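Local coordinates for succinate dehydrogenase subunit A (PDB 7D6V), which binds FAD and, as in related flavoproteins, probably oxidises succinate to fumarate, passing the electrons to an iron-sulfur subunit on their way to quinone, at residues Gly213-Val218 with Arg541-Val546; Ala470-Lys475 with Pro532-Ala537; Ala486-Ser491 with Gln513-Arg518; Arg584-Asp589 with Pro593-Thr598. One frame throughout, in Å; residues are numbered along the deposited sequence.

Contact 1 of 4, residues Gly213-Val218 with Arg541-Val546; sequences GKSFKV and RNMLLV
Met543 leans out of helix 532-556 onto the short 3-10 turn Gly213-Ser215, and its thioether chain carries this small, buried contact. The van der Waals part has two points. Near the helix, Met543 CG lies 3.6 Å from Ser215 OG, with Met543 CB a little farther from the same hydroxyl. Farther out, Met543 SD comes to rest beside the backbone of the turn, 3.7 Å from Lys214 O and 4.2 Å from Lys214 CB. The straight run through CG (chi2 -172°) carries SD out to the turn, and the bend at chi3 (-84°) then sets only the direction of CE. The contact spans more than 300 residues of sequence and joins two parts of the succinate dehydrogenase/fumarate reductase flavoprotein fold: a loop of the FAD-binding domain and the longest helix of the C-terminal helical region. The side chain of Lys214 lies about 10 Å from the flavin cofactor, and its end leads away from the helix; the residue packs on Trp52 of the iron-sulfur subunit. Polar interactions meet the turn from outside the pair of segments. Lys214 O accepts hydrogen bonds from Gln489 NE2 and His485 NE2 of helix 481-495, so the carbonyl beside the sulfur is already bound twice. Ser215 OG has a weak hydrogen bond to Ile212 O, just before the turn.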
loop_
_atom_site.group_PDB
_atom_site.type_symbol
_atom_site.label_atom_id
_atom_site.label_comp_id
_atom_site.label_asym_id
_atom_site.label_seq_id
_atom_site.Cartn_x
_atom_site.Cartn_y
_atom_site.Cartn_z
ATOM N N GLY A 213 12.481 13.700 -9.434
ATOM C CA GLY A 213 11.906 14.623 -8.470
ATOM C C GLY A 213 12.755 14.908 -7.247
ATOM O O GLY A 213 12.462 15.863 -6.522
ATOM N N LYS A 214 13.796 14.117 -6.997
ATOM C CA LYS A 214 14.632 14.350 -5.823
ATOM C C LYS A 214 15.625 15.485 -6.012
ATOM O O LYS A 214 16.374 15.788 -5.079
ATOM C CB LYS A 214 15.379 13.075 -5.429
ATOM C CG LYS A 214 14.485 11.995 -4.864
ATOM C CD LYS A 214 13.427 12.589 -3.947
ATOM C CE LYS A 214 13.805 12.448 -2.486
ATOM N NZ LYS A 214 12.635 12.665 -1.594
ATOM N N SER A 215 15.661 16.110 -7.185
ATOM C CA SER A 215 16.491 17.287 -7.386
ATOM C C SER A 215 15.845 18.558 -6.854
ATOM O O SER A 215 16.494 19.607 -6.852
ATOM C CB SER A 215 16.804 17.462 -8.872
ATOM O OG SER A 215 17.371 16.286 -9.416
ATOM N N PHE A 216 14.596 18.489 -6.406
ATOM C CA PHE A 216 13.840 19.651 -5.973
ATOM C C PHE A 216 13.517 19.536 -4.490
ATOM O O PHE A 216 13.291 18.440 -3.971
ATOM C CB PHE A 216 12.547 19.799 -6.781
ATOM C CG PHE A 216 12.770 20.260 -8.187
ATOM C CD1 PHE A 216 13.160 19.366 -9.168
ATOM C CD2 PHE A 216 12.598 21.586 -8.531
ATOM C CE1 PHE A 216 13.374 19.784 -10.458
ATOM C CE2 PHE A 216 12.811 22.009 -9.822
ATOM C CZ PHE A 216 13.199 21.109 -10.786
ATOM N N LYS A 217 13.502 20.686 -3.813
ATOM C CA LYS A 217 13.287 20.694 -2.371
ATOM C C LYS A 217 11.892 20.200 -2.013
ATOM O O LYS A 217 11.728 19.412 -1.075
ATOM C CB LYS A 217 13.518 22.098 -1.816
ATOM C CG LYS A 217 13.482 22.176 -0.308
ATOM C CD LYS A 217 13.777 23.581 0.170
ATOM C CE LYS A 217 13.716 23.672 1.680
ATOM N NZ LYS A 217 14.158 25.005 2.164
ATOM N N VAL A 218 10.877 20.647 -2.744
ATOM C CA VAL A 218 9.496 20.240 -2.512
ATOM C C VAL A 218 9.065 19.374 -3.684
ATOM O O VAL A 218 9.062 19.829 -4.833
ATOM C CB VAL A 218 8.565 21.449 -2.343
ATOM C CG1 VAL A 218 7.222 21.007 -1.800
ATOM C CG2 VAL A 218 9.198 22.476 -1.428
ATOM N N ARG A 541 25.709 12.482 -8.883
ATOM C CA ARG A 541 26.236 12.800 -10.208
ATOM C C ARG A 541 25.133 12.778 -11.264
ATOM O O ARG A 541 25.067 13.666 -12.128
ATOM C CB ARG A 541 27.382 11.845 -10.561
ATOM C CG ARG A 541 26.975 10.428 -10.926
ATOM C CD ARG A 541 28.177 9.510 -11.067
ATOM N NE ARG A 541 28.908 9.714 -12.314
ATOM C CZ ARG A 541 29.071 8.781 -13.247
ATOM N NH1 ARG A 541 28.550 7.575 -13.080
ATOM N NH2 ARG A 541 29.755 9.052 -14.346
ATOM N N ASN A 542 24.233 11.794 -11.186
ATOM C CA ASN A 542 23.075 11.774 -12.069
ATOM C C ASN A 542 22.187 12.983 -11.825
ATOM O O ASN A 542 21.686 13.599 -12.774
ATOM C CB ASN A 542 22.280 10.487 -11.867
ATOM C CG ASN A 542 23.150 9.255 -11.913
ATOM O OD1 ASN A 542 24.063 9.158 -12.730
ATOM N ND2 ASN A 542 22.875 8.306 -11.032
ATOM N N MET A 543 21.979 13.334 -10.554
ATOM C CA MET A 543 21.143 14.491 -10.251
ATOM C C MET A 543 21.746 15.774 -10.813
ATOM O O MET A 543 21.026 16.614 -11.361
ATOM C CB MET A 543 20.921 14.602 -8.744
ATOM C CG MET A 543 19.711 13.829 -8.259
ATOM S SD MET A 543 19.297 14.120 -6.534
ATOM C CE MET A 543 20.386 12.958 -5.721
ATOM N N LEU A 544 23.066 15.933 -10.701
ATOM C CA LEU A 544 23.719 17.126 -11.231
ATOM C C LEU A 544 23.608 17.196 -12.749
ATOM O O LEU A 544 23.332 18.266 -13.309
ATOM C CB LEU A 544 25.185 17.156 -10.801
ATOM C CG LEU A 544 25.474 17.480 -9.334
ATOM C CD1 LEU A 544 26.926 17.188 -8.996
ATOM C CD2 LEU A 544 25.133 18.924 -9.023
ATOM N N LEU A 545 23.814 16.067 -13.432
ATOM C CA LEU A 545 23.700 16.057 -14.888
ATOM C C LEU A 545 22.284 16.418 -15.334
ATOM O O LEU A 545 22.089 17.243 -16.240
ATOM C CB LEU A 545 24.109 14.686 -15.425
ATOM C CG LEU A 545 24.328 14.552 -16.929
ATOM C CD1 LEU A 545 25.417 15.490 -17.375
ATOM C CD2 LEU A 545 24.675 13.123 -17.291
ATOM N N VAL A 546 21.280 15.824 -14.686
ATOM C CA VAL A 546 19.897 16.093 -15.066
ATOM C C VAL A 546 19.528 17.542 -14.769
ATOM O O VAL A 546 18.806 18.181 -15.543
ATOM C CB VAL A 546 18.953 15.102 -14.363
ATOM C CG1 VAL A 546 17.510 15.539 -14.508
ATOM C CG2 VAL A 546 19.141 13.710 -14.936
#

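Contact 2 of 4, residues Ala470-Lys475 with Pro532-Ala537; sequences APFEPK and PGWHLA
Pro471 meets helix 532-556 with its ring. Pro471 CG touches the pyrrole edge of the indole, close to the ring plane and 3.9 Å from Trp534 CD1, while Pro471 CB faces Ala537 CB at 4.3 Å, one helical turn farther on. Next along the chain, Phe472 covers part of one indole face. Its CE1 sits 3.7 Å from both Trp534 NE1 and Trp534 CE2, and its CZ lies 3.8 Å from Trp534 CG, so the CE1-CZ bond of Phe472 lies over the five-membered ring. The planes are inclined at 45° with the centroids 4.6 Å apart, an oblique aromatic pair. With CG anti to the backbone N (chi1 177°), the indole of Trp534 is carried out toward the loop. Here the C-terminal helical region of the flavoprotein closes on itself: the loop between helix 458-469 and helix 481-495 is laid against the first turns of helix 532-556. Val468 O, just before the loop segment, accepts a hydrogen bond from Trp534 NE1 and so helps fix the rotation of the indole; Tyr190 also meets this ring. Beyond Phe472 the loop turns from the helix toward another partner, with Pro474 O hydrogen-bonded to Thr523 OG1 and Lys475 NZ weakly hydrogen-bonded to Val522 O.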
loop_
_atom_site.group_PDB
_atom_site.type_symbol
_atom_site.label_atom_id
_atom_site.label_comp_id
_atom_site.label_asym_id
_atom_site.label_seq_id
_atom_site.Cartn_x
_atom_site.Cartn_y
_atom_site.Cartn_z
ATOM N N ALA A 470 35.429 5.876 -5.805
ATOM C CA ALA A 470 36.107 7.143 -5.541
ATOM C C ALA A 470 35.644 7.868 -4.276
ATOM O O ALA A 470 36.507 8.426 -3.577
ATOM C CB ALA A 470 35.971 8.058 -6.765
ATOM N N PRO A 471 34.351 7.930 -3.930
ATOM C CA PRO A 471 33.954 8.691 -2.734
ATOM C C PRO A 471 34.472 8.144 -1.410
ATOM O O PRO A 471 34.165 8.731 -0.369
ATOM C CB PRO A 471 32.416 8.634 -2.773
ATOM C CG PRO A 471 32.079 7.583 -3.757
ATOM C CD PRO A 471 33.177 7.595 -4.750
ATOM N N PHE A 472 35.240 7.055 -1.391
ATOM C CA PHE A 472 35.760 6.517 -0.141
ATOM C C PHE A 472 37.170 6.993 0.186
ATOM O O PHE A 472 37.657 6.711 1.284
ATOM C CB PHE A 472 35.736 4.985 -0.164
ATOM C CG PHE A 472 34.391 4.395 0.144
ATOM C CD1 PHE A 472 33.723 3.629 -0.795
ATOM C CD2 PHE A 472 33.796 4.603 1.372
ATOM C CE1 PHE A 472 32.488 3.085 -0.511
ATOM C CE2 PHE A 472 32.563 4.062 1.658
ATOM C CZ PHE A 472 31.908 3.302 0.716
ATOM N N GLU A 473 37.832 7.695 -0.722
ATOM C CA GLU A 473 39.159 8.213 -0.433
ATOM C C GLU A 473 39.064 9.513 0.370
ATOM O O GLU A 473 38.051 10.214 0.307
ATOM C CB GLU A 473 39.931 8.447 -1.725
ATOM C CG GLU A 473 39.680 7.392 -2.784
ATOM C CD GLU A 473 40.355 6.071 -2.463
ATOM O OE1 GLU A 473 41.545 6.084 -2.085
ATOM O OE2 GLU A 473 39.693 5.018 -2.583
ATOM N N PRO A 474 40.107 9.846 1.143
ATOM C CA PRO A 474 40.000 10.988 2.073
ATOM C C PRO A 474 39.535 12.294 1.448
ATOM O O PRO A 474 38.681 12.973 2.033
ATOM C CB PRO A 474 41.426 11.096 2.620
ATOM C CG PRO A 474 41.916 9.702 2.621
ATOM C CD PRO A 474 41.311 9.037 1.410
ATOM N N LYS A 475 40.069 12.672 0.283
ATOM C CA LYS A 475 39.584 13.832 -0.468
ATOM C C LYS A 475 39.619 15.099 0.392
ATOM O O LYS A 475 38.586 15.623 0.813
ATOM C CB LYS A 475 38.176 13.586 -1.022
ATOM C CG LYS A 475 38.150 12.980 -2.408
ATOM C CD LYS A 475 36.801 12.365 -2.708
ATOM C CE LYS A 475 36.768 11.767 -4.104
ATOM N NZ LYS A 475 35.378 11.621 -4.620
ATOM N N PRO A 532 23.837 4.250 2.981
ATOM C CA PRO A 532 23.043 5.222 2.212
ATOM C C PRO A 532 23.768 6.522 1.907
ATOM O O PRO A 532 23.383 7.203 0.950
ATOM C CB PRO A 532 21.818 5.465 3.101
ATOM C CG PRO A 532 22.223 5.023 4.448
ATOM C CD PRO A 532 23.240 3.955 4.293
ATOM N N GLY A 533 24.795 6.894 2.672
ATOM C CA GLY A 533 25.586 8.056 2.300
ATOM C C GLY A 533 26.369 7.822 1.023
ATOM O O GLY A 533 26.450 8.700 0.159
ATOM N N TRP A 534 26.935 6.625 0.880
ATOM C CA TRP A 534 27.597 6.241 -0.360
ATOM C C TRP A 534 26.612 6.220 -1.524
ATOM O O TRP A 534 26.929 6.679 -2.629
ATOM C CB TRP A 534 28.260 4.878 -0.162
ATOM C CG TRP A 534 28.923 4.295 -1.362
ATOM C CD1 TRP A 534 29.698 4.945 -2.268
ATOM C CD2 TRP A 534 28.891 2.924 -1.769
ATOM N NE1 TRP A 534 30.143 4.069 -3.225
ATOM C CE2 TRP A 534 29.660 2.820 -2.940
ATOM C CE3 TRP A 534 28.283 1.775 -1.258
ATOM C CZ2 TRP A 534 29.838 1.613 -3.611
ATOM C CZ3 TRP A 534 28.458 0.579 -1.928
ATOM C CH2 TRP A 534 29.229 0.508 -3.090
ATOM N N HIS A 535 25.407 5.700 -1.289
ATOM C CA HIS A 535 24.390 5.661 -2.333
ATOM C C HIS A 535 23.990 7.064 -2.768
ATOM O O HIS A 535 23.808 7.326 -3.963
ATOM C CB HIS A 535 23.172 4.882 -1.840
ATOM C CG HIS A 535 23.495 3.516 -1.321
ATOM N ND1 HIS A 535 22.642 2.811 -0.499
ATOM C CD2 HIS A 535 24.577 2.724 -1.506
ATOM C CE1 HIS A 535 23.187 1.645 -0.199
ATOM N NE2 HIS A 535 24.359 1.568 -0.799
ATOM N N LEU A 536 23.841 7.980 -1.810
ATOM C CA LEU A 536 23.524 9.363 -2.145
ATOM C C LEU A 536 24.659 10.016 -2.923
ATOM O O LEU A 536 24.418 10.767 -3.877
ATOM C CB LEU A 536 23.222 10.150 -0.870
ATOM C CG LEU A 536 22.754 11.592 -1.045
ATOM C CD1 LEU A 536 21.557 11.655 -1.974
ATOM C CD2 LEU A 536 22.427 12.204 0.297
ATOM N N ALA A 537 25.904 9.744 -2.528
ATOM C CA ALA A 537 27.047 10.282 -3.257
ATOM C C ALA A 537 27.067 9.781 -4.693
ATOM O O ALA A 537 27.464 10.512 -5.608
ATOM C CB ALA A 537 28.344 9.913 -2.544
#

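Contact 3 of 4, residues Ala486-Ser491 with Gln513-Arg518; sequences AELQQS and QELKRR
Glu487 and Arg518 bridge two helices at their solvent side, while Leu488 and Leu515 meet at the buried side. From CB, which points toward helix 502-518, the Glu487 chain places CG anti to its carbonyl carbon (chi1 -65°) and then runs extended to CD. The carboxylate therefore spans the groove and arrives at the edge of the Arg518 guanidinium. Glu487 OE1 passes 4.2 Å from Leu515 CD1 and meets Arg518 NH1 in a salt bridge whose modelled length is too short to be relied upon at this resolution. Glu487 OE2 lies close to the guanidinium plane and takes a weak bond of 3.4 Å from Arg518 NH2. The two flat groups are turned 61° against each other, so the pairing is two-pronged but twisted. Arg518 NH2 has a second anionic partner in Glu479, which probably helps hold the guanidinium in place. Behind the carboxylate, Glu487 O accepts two bonds from opposite faces of its plane, from Ser491 N and, at 3.0 Å, from Ser491 OG. On the inner side Leu515 CD2 packs 3.5 Å from Leu488 CB and 3.7 Å from Leu488 CD1, the two side chains crossing at about a right angle. The short segments run antiparallel at 169°, their axes 11.0 Å apart at closest approach. Helices 481-495 and 502-518 thus form an antiparallel helical hairpin, which rests on helix 532-556 through Leu488 on Met540 and Ser547, and through Leu515 on Leu544.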
loop_
_atom_site.group_PDB
_atom_site.type_symbol
_atom_site.label_atom_id
_atom_site.label_comp_id
_atom_site.label_asym_id
_atom_site.label_seq_id
_atom_site.Cartn_x
_atom_site.Cartn_y
_atom_site.Cartn_z
ATOM N N ALA A 486 21.213 18.877 -0.326
ATOM C CA ALA A 486 20.312 19.930 0.132
ATOM C C ALA A 486 20.554 21.232 -0.619
ATOM O O ALA A 486 19.601 21.937 -0.976
ATOM C CB ALA A 486 20.474 20.139 1.635
ATOM N N GLU A 487 21.821 21.575 -0.865
ATOM C CA GLU A 487 22.111 22.798 -1.609
ATOM C C GLU A 487 21.582 22.717 -3.035
ATOM O O GLU A 487 21.008 23.685 -3.549
ATOM C CB GLU A 487 23.611 23.077 -1.601
ATOM C CG GLU A 487 24.161 23.370 -0.221
ATOM C CD GLU A 487 25.572 23.908 -0.257
ATOM O OE1 GLU A 487 26.072 24.190 -1.365
ATOM O OE2 GLU A 487 26.183 24.050 0.823
ATOM N N LEU A 488 21.756 21.563 -3.687
ATOM C CA LEU A 488 21.201 21.384 -5.024
ATOM C C LEU A 488 19.687 21.519 -5.016
ATOM O O LEU A 488 19.106 22.163 -5.898
ATOM C CB LEU A 488 21.602 20.023 -5.588
ATOM C CG LEU A 488 20.857 19.617 -6.862
ATOM C CD1 LEU A 488 21.348 20.416 -8.048
ATOM C CD2 LEU A 488 20.993 18.131 -7.126
ATOM N N GLN A 489 19.029 20.905 -4.031
ATOM C CA GLN A 489 17.575 20.965 -3.966
ATOM C C GLN A 489 17.092 22.396 -3.788
ATOM O O GLN A 489 16.146 22.828 -4.457
ATOM C CB GLN A 489 17.070 20.081 -2.832
ATOM C CG GLN A 489 17.105 18.606 -3.151
ATOM C CD GLN A 489 16.391 17.776 -2.115
ATOM O OE1 GLN A 489 16.637 17.914 -0.920
ATOM N NE2 GLN A 489 15.498 16.908 -2.566
ATOM N N GLN A 490 17.742 23.152 -2.899
ATOM C CA GLN A 490 17.355 24.542 -2.691
ATOM C C GLN A 490 17.559 25.368 -3.954
ATOM O O GLN A 490 16.690 26.163 -4.329
ATOM C CB GLN A 490 18.144 25.141 -1.528
ATOM C CG GLN A 490 17.696 26.538 -1.127
ATOM C CD GLN A 490 16.295 26.559 -0.551
ATOM O OE1 GLN A 490 16.087 26.234 0.614
ATOM N NE2 GLN A 490 15.323 26.939 -1.372
ATOM N N SER A 491 18.698 25.190 -4.627
ATOM C CA SER A 491 18.967 25.974 -5.828
ATOM C C SER A 491 17.962 25.667 -6.932
ATOM O O SER A 491 17.457 26.584 -7.593
ATOM C CB SER A 491 20.390 25.712 -6.309
ATOM O OG SER A 491 21.326 26.058 -5.306
ATOM N N GLN A 513 27.644 24.929 -11.724
ATOM C CA GLN A 513 29.064 24.715 -11.998
ATOM C C GLN A 513 29.874 24.624 -10.706
ATOM O O GLN A 513 30.700 23.717 -10.543
ATOM C CB GLN A 513 29.601 25.827 -12.897
ATOM C CG GLN A 513 29.108 25.755 -14.330
ATOM C CD GLN A 513 29.723 24.598 -15.095
ATOM O OE1 GLN A 513 30.942 24.436 -15.124
ATOM N NE2 GLN A 513 28.879 23.786 -15.720
ATOM N N GLU A 514 29.636 25.543 -9.767
ATOM C CA GLU A 514 30.321 25.489 -8.479
ATOM C C GLU A 514 29.972 24.217 -7.721
ATOM O O GLU A 514 30.832 23.609 -7.075
ATOM C CB GLU A 514 29.963 26.715 -7.638
ATOM C CG GLU A 514 30.464 28.031 -8.195
ATOM C CD GLU A 514 31.975 28.136 -8.179
ATOM O OE1 GLU A 514 32.602 27.557 -7.269
ATOM O OE2 GLU A 514 32.537 28.800 -9.073
ATOM N N LEU A 515 28.708 23.806 -7.782
ATOM C CA LEU A 515 28.262 22.641 -7.034
ATOM C C LEU A 515 28.895 21.366 -7.578
ATOM O O LEU A 515 29.315 20.492 -6.809
ATOM C CB LEU A 515 26.739 22.581 -7.093
ATOM C CG LEU A 515 25.928 21.588 -6.279
ATOM C CD1 LEU A 515 26.116 21.867 -4.807
ATOM C CD2 LEU A 515 24.484 21.745 -6.665
ATOM N N LYS A 516 29.011 21.253 -8.901
ATOM C CA LYS A 516 29.672 20.092 -9.480
ATOM C C LYS A 516 31.184 20.146 -9.317
ATOM O O LYS A 516 31.832 19.094 -9.349
ATOM C CB LYS A 516 29.305 19.946 -10.959
ATOM C CG LYS A 516 30.006 20.908 -11.889
ATOM C CD LYS A 516 29.292 20.989 -13.229
ATOM C CE LYS A 516 29.622 19.802 -14.106
ATOM N NZ LYS A 516 29.127 20.001 -15.496
ATOM N N ARG A 517 31.764 21.336 -9.144
ATOM C CA ARG A 517 33.170 21.400 -8.753
ATOM C C ARG A 517 33.363 20.914 -7.321
ATOM O O ARG A 517 34.338 20.215 -7.021
ATOM C CB ARG A 517 33.701 22.821 -8.911
ATOM C CG ARG A 517 35.171 22.965 -8.568
ATOM C CD ARG A 517 35.534 24.405 -8.270
ATOM N NE ARG A 517 34.688 24.974 -7.226
ATOM C CZ ARG A 517 34.902 24.823 -5.925
ATOM N NH1 ARG A 517 35.938 24.119 -5.496
ATOM N NH2 ARG A 517 34.077 25.380 -5.050
ATOM N N ARG A 518 32.444 21.279 -6.424
ATOM C CA ARG A 518 32.510 20.794 -5.049
ATOM C C ARG A 518 32.253 19.296 -4.962
ATOM O O ARG A 518 32.722 18.643 -4.025
ATOM C CB ARG A 518 31.507 21.542 -4.174
ATOM C CG ARG A 518 31.928 22.943 -3.788
ATOM C CD ARG A 518 30.813 23.654 -3.050
ATOM N NE ARG A 518 30.415 22.936 -1.845
ATOM C CZ ARG A 518 29.305 23.185 -1.158
ATOM N NH1 ARG A 518 28.478 24.138 -1.558
ATOM N NH2 ARG A 518 29.022 22.480 -0.074
#

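Contact 4 of 4, residues Arg584-Asp589 with Pro593-Thr598; sequences RVSGGD and PDVTVT
Arg584 and Val595 form an antiparallel hydrogen-bonded pair, each amide giving its proton to the other's carbonyl, with both N-to-O distances, Arg584 N to Val595 O and Val595 N to Arg584 O, at 2.9 Å. Val585 and Asp594 follow as a non-hydrogen-bonded pair, beside which Asp594 makes a bent CA-H...O contact with Arg584 O, its CA 3.1 Å from that oxygen. One more backbone bond follows past the end of the first strand: Ser586 N donates a hydrogen bond to Pro593 O at 2.9 Å, nearly straight (173°). Gly587 and Gly588 then lead away, both with positive phi (151° and 120°), in conformations suited to glycine. Here the Pro593 ring lies along the loop backbone, its CD close to Gly587 O and 3.6 Å from Gly588 O. On the face shared by Val585 and Asp594, Val585 CG2 approaches Asp594 OD2 at 3.9 Å. On the face that bears Arg584 and Val595, the extended arginine chain brings NH1 obliquely to Val597 CG2, 4.3 Å away, while Ser586 OG lies against the side chain of Val595. Asp594 OD1 is close to Glu548, a like charge that might raise the proton affinity of either carboxylate, though Lys516, salt-bridged to Glu548, would partly offset this. Together the strands make a two-stranded beta hairpin at the surface of the flavoprotein. Its Asp594 side rests on Leu545 and Cys549 of helix 532-556 and on Leu234 of helix 230-236, and Lys552 of the long helix holds Asp594 O.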
loop_
_atom_site.group_PDB
_atom_site.type_symbol
_atom_site.label_atom_id
_atom_site.label_comp_id
_atom_site.label_asym_id
_atom_site.label_seq_id
_atom_site.Cartn_x
_atom_site.Cartn_y
_atom_site.Cartn_z
ATOM N N ARG A 584 22.352 16.628 -25.278
ATOM C CA ARG A 584 23.360 15.599 -25.512
ATOM C C ARG A 584 24.604 15.896 -24.684
ATOM O O ARG A 584 24.802 17.014 -24.208
ATOM C CB ARG A 584 23.738 15.501 -26.993
ATOM C CG ARG A 584 22.932 14.497 -27.785
ATOM C CD ARG A 584 23.127 14.714 -29.269
ATOM N NE ARG A 584 21.982 14.258 -30.048
ATOM C CZ ARG A 584 21.348 15.006 -30.944
ATOM N NH1 ARG A 584 21.744 16.248 -31.172
ATOM N NH2 ARG A 584 20.315 14.512 -31.610
ATOM N N VAL A 585 25.449 14.874 -24.524
ATOM C CA VAL A 585 26.690 14.969 -23.759
ATOM C C VAL A 585 27.834 15.379 -24.676
ATOM O O VAL A 585 27.974 14.859 -25.788
ATOM C CB VAL A 585 27.002 13.633 -23.058
ATOM C CG1 VAL A 585 28.470 13.547 -22.696
ATOM C CG2 VAL A 585 26.163 13.486 -21.821
ATOM N N SER A 586 28.666 16.312 -24.204
ATOM C CA SER A 586 29.831 16.777 -24.954
ATOM C C SER A 586 31.124 16.099 -24.507
ATOM O O SER A 586 31.782 15.435 -25.313
ATOM C CB SER A 586 29.956 18.299 -24.833
ATOM O OG SER A 586 28.921 18.940 -25.550
ATOM N N GLY A 587 31.507 16.250 -23.250
ATOM C CA GLY A 587 32.680 15.562 -22.739
ATOM C C GLY A 587 33.392 16.289 -21.608
ATOM O O GLY A 587 33.438 17.512 -21.533
ATOM N N GLY A 588 34.016 15.500 -20.730
ATOM C CA GLY A 588 34.674 15.987 -19.530
ATOM C C GLY A 588 34.080 15.406 -18.261
ATOM O O GLY A 588 33.001 15.814 -17.827
ATOM N N ASP A 589 34.796 14.478 -17.639
ATOM C CA ASP A 589 34.281 13.646 -16.559
ATOM C C ASP A 589 34.493 14.318 -15.209
ATOM O O ASP A 589 35.170 15.344 -15.108
ATOM C CB ASP A 589 34.971 12.283 -16.608
ATOM C CG ASP A 589 34.536 11.457 -17.793
ATOM O OD1 ASP A 589 33.378 11.612 -18.230
ATOM O OD2 ASP A 589 35.353 10.658 -18.293
ATOM N N PRO A 593 29.529 17.815 -19.359
ATOM C CA PRO A 593 28.686 18.940 -19.761
ATOM C C PRO A 593 27.797 18.585 -20.946
ATOM O O PRO A 593 28.070 17.663 -21.715
ATOM C CB PRO A 593 29.704 20.023 -20.144
ATOM C CG PRO A 593 30.928 19.287 -20.529
ATOM C CD PRO A 593 30.881 17.905 -19.926
ATOM N N ASP A 594 26.716 19.348 -21.079
ATOM C CA ASP A 594 25.689 19.076 -22.070
ATOM C C ASP A 594 25.571 20.219 -23.065
ATOM O O ASP A 594 25.821 21.383 -22.740
ATOM C CB ASP A 594 24.332 18.841 -21.407
ATOM C CG ASP A 594 24.406 17.841 -20.280
ATOM O OD1 ASP A 594 24.639 18.260 -19.127
ATOM O OD2 ASP A 594 24.229 16.633 -20.545
ATOM N N VAL A 595 25.188 19.864 -24.286
ATOM C CA VAL A 595 24.841 20.812 -25.334
ATOM C C VAL A 595 23.398 20.551 -25.736
ATOM O O VAL A 595 23.008 19.396 -25.944
ATOM C CB VAL A 595 25.782 20.694 -26.547
ATOM C CG1 VAL A 595 25.145 21.300 -27.781
ATOM C CG2 VAL A 595 27.093 21.380 -26.253
ATOM N N THR A 596 22.605 21.615 -25.815
ATOM C CA THR A 596 21.209 21.531 -26.217
ATOM C C THR A 596 21.049 22.148 -27.601
ATOM O O THR A 596 21.504 23.271 -27.842
ATOM C CB THR A 596 20.307 22.234 -25.201
ATOM O OG1 THR A 596 20.700 21.856 -23.878
ATOM C CG2 THR A 596 18.877 21.808 -25.395
ATOM N N VAL A 597 20.405 21.411 -28.502
ATOM C CA VAL A 597 20.259 21.785 -29.901
ATOM C C VAL A 597 18.763 21.892 -30.198
ATOM O O VAL A 597 17.923 21.535 -29.377
ATOM C CB VAL A 597 20.955 20.774 -30.839
ATOM C CG1 VAL A 597 21.118 21.326 -32.252
ATOM C CG2 VAL A 597 22.305 20.367 -30.270
ATOM N N THR A 598 18.432 22.408 -31.383
ATOM C CA THR A 598 17.050 22.686 -31.774
ATOM C C THR A 598 16.691 21.970 -33.072
ATOM O O THR A 598 16.867 22.529 -34.165
ATOM C CB THR A 598 16.839 24.190 -31.919
ATOM O OG1 THR A 598 17.645 24.678 -32.998
ATOM C CG2 THR A 598 17.247 24.908 -30.649
#

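How the contacts relate
Helix 532-556 ties the set together: contacts 1 and 2 use its own residues, whereas contacts 3 and 4 pack other elements against it. Contact 1, nearest the centre of the chain, and contact 2, about 17 Å away between centres, are buried; contact 1 sets a thioether against a hydroxyl and a carbonyl, contact 2 joins aromatic and proline rings. They touch through Met543 CE and Leu536 CD1. Contact 3 is partly buried and mixes leucine packing with a salt bridge; Lys217 NZ and Gln490 OE1 link it to contact 1. Contact 4 lies at the surface and relies on backbone hydrogen bonds between strands. The chemistry thus follows burial, from side-chain packing through a salt bridge to backbone pairing.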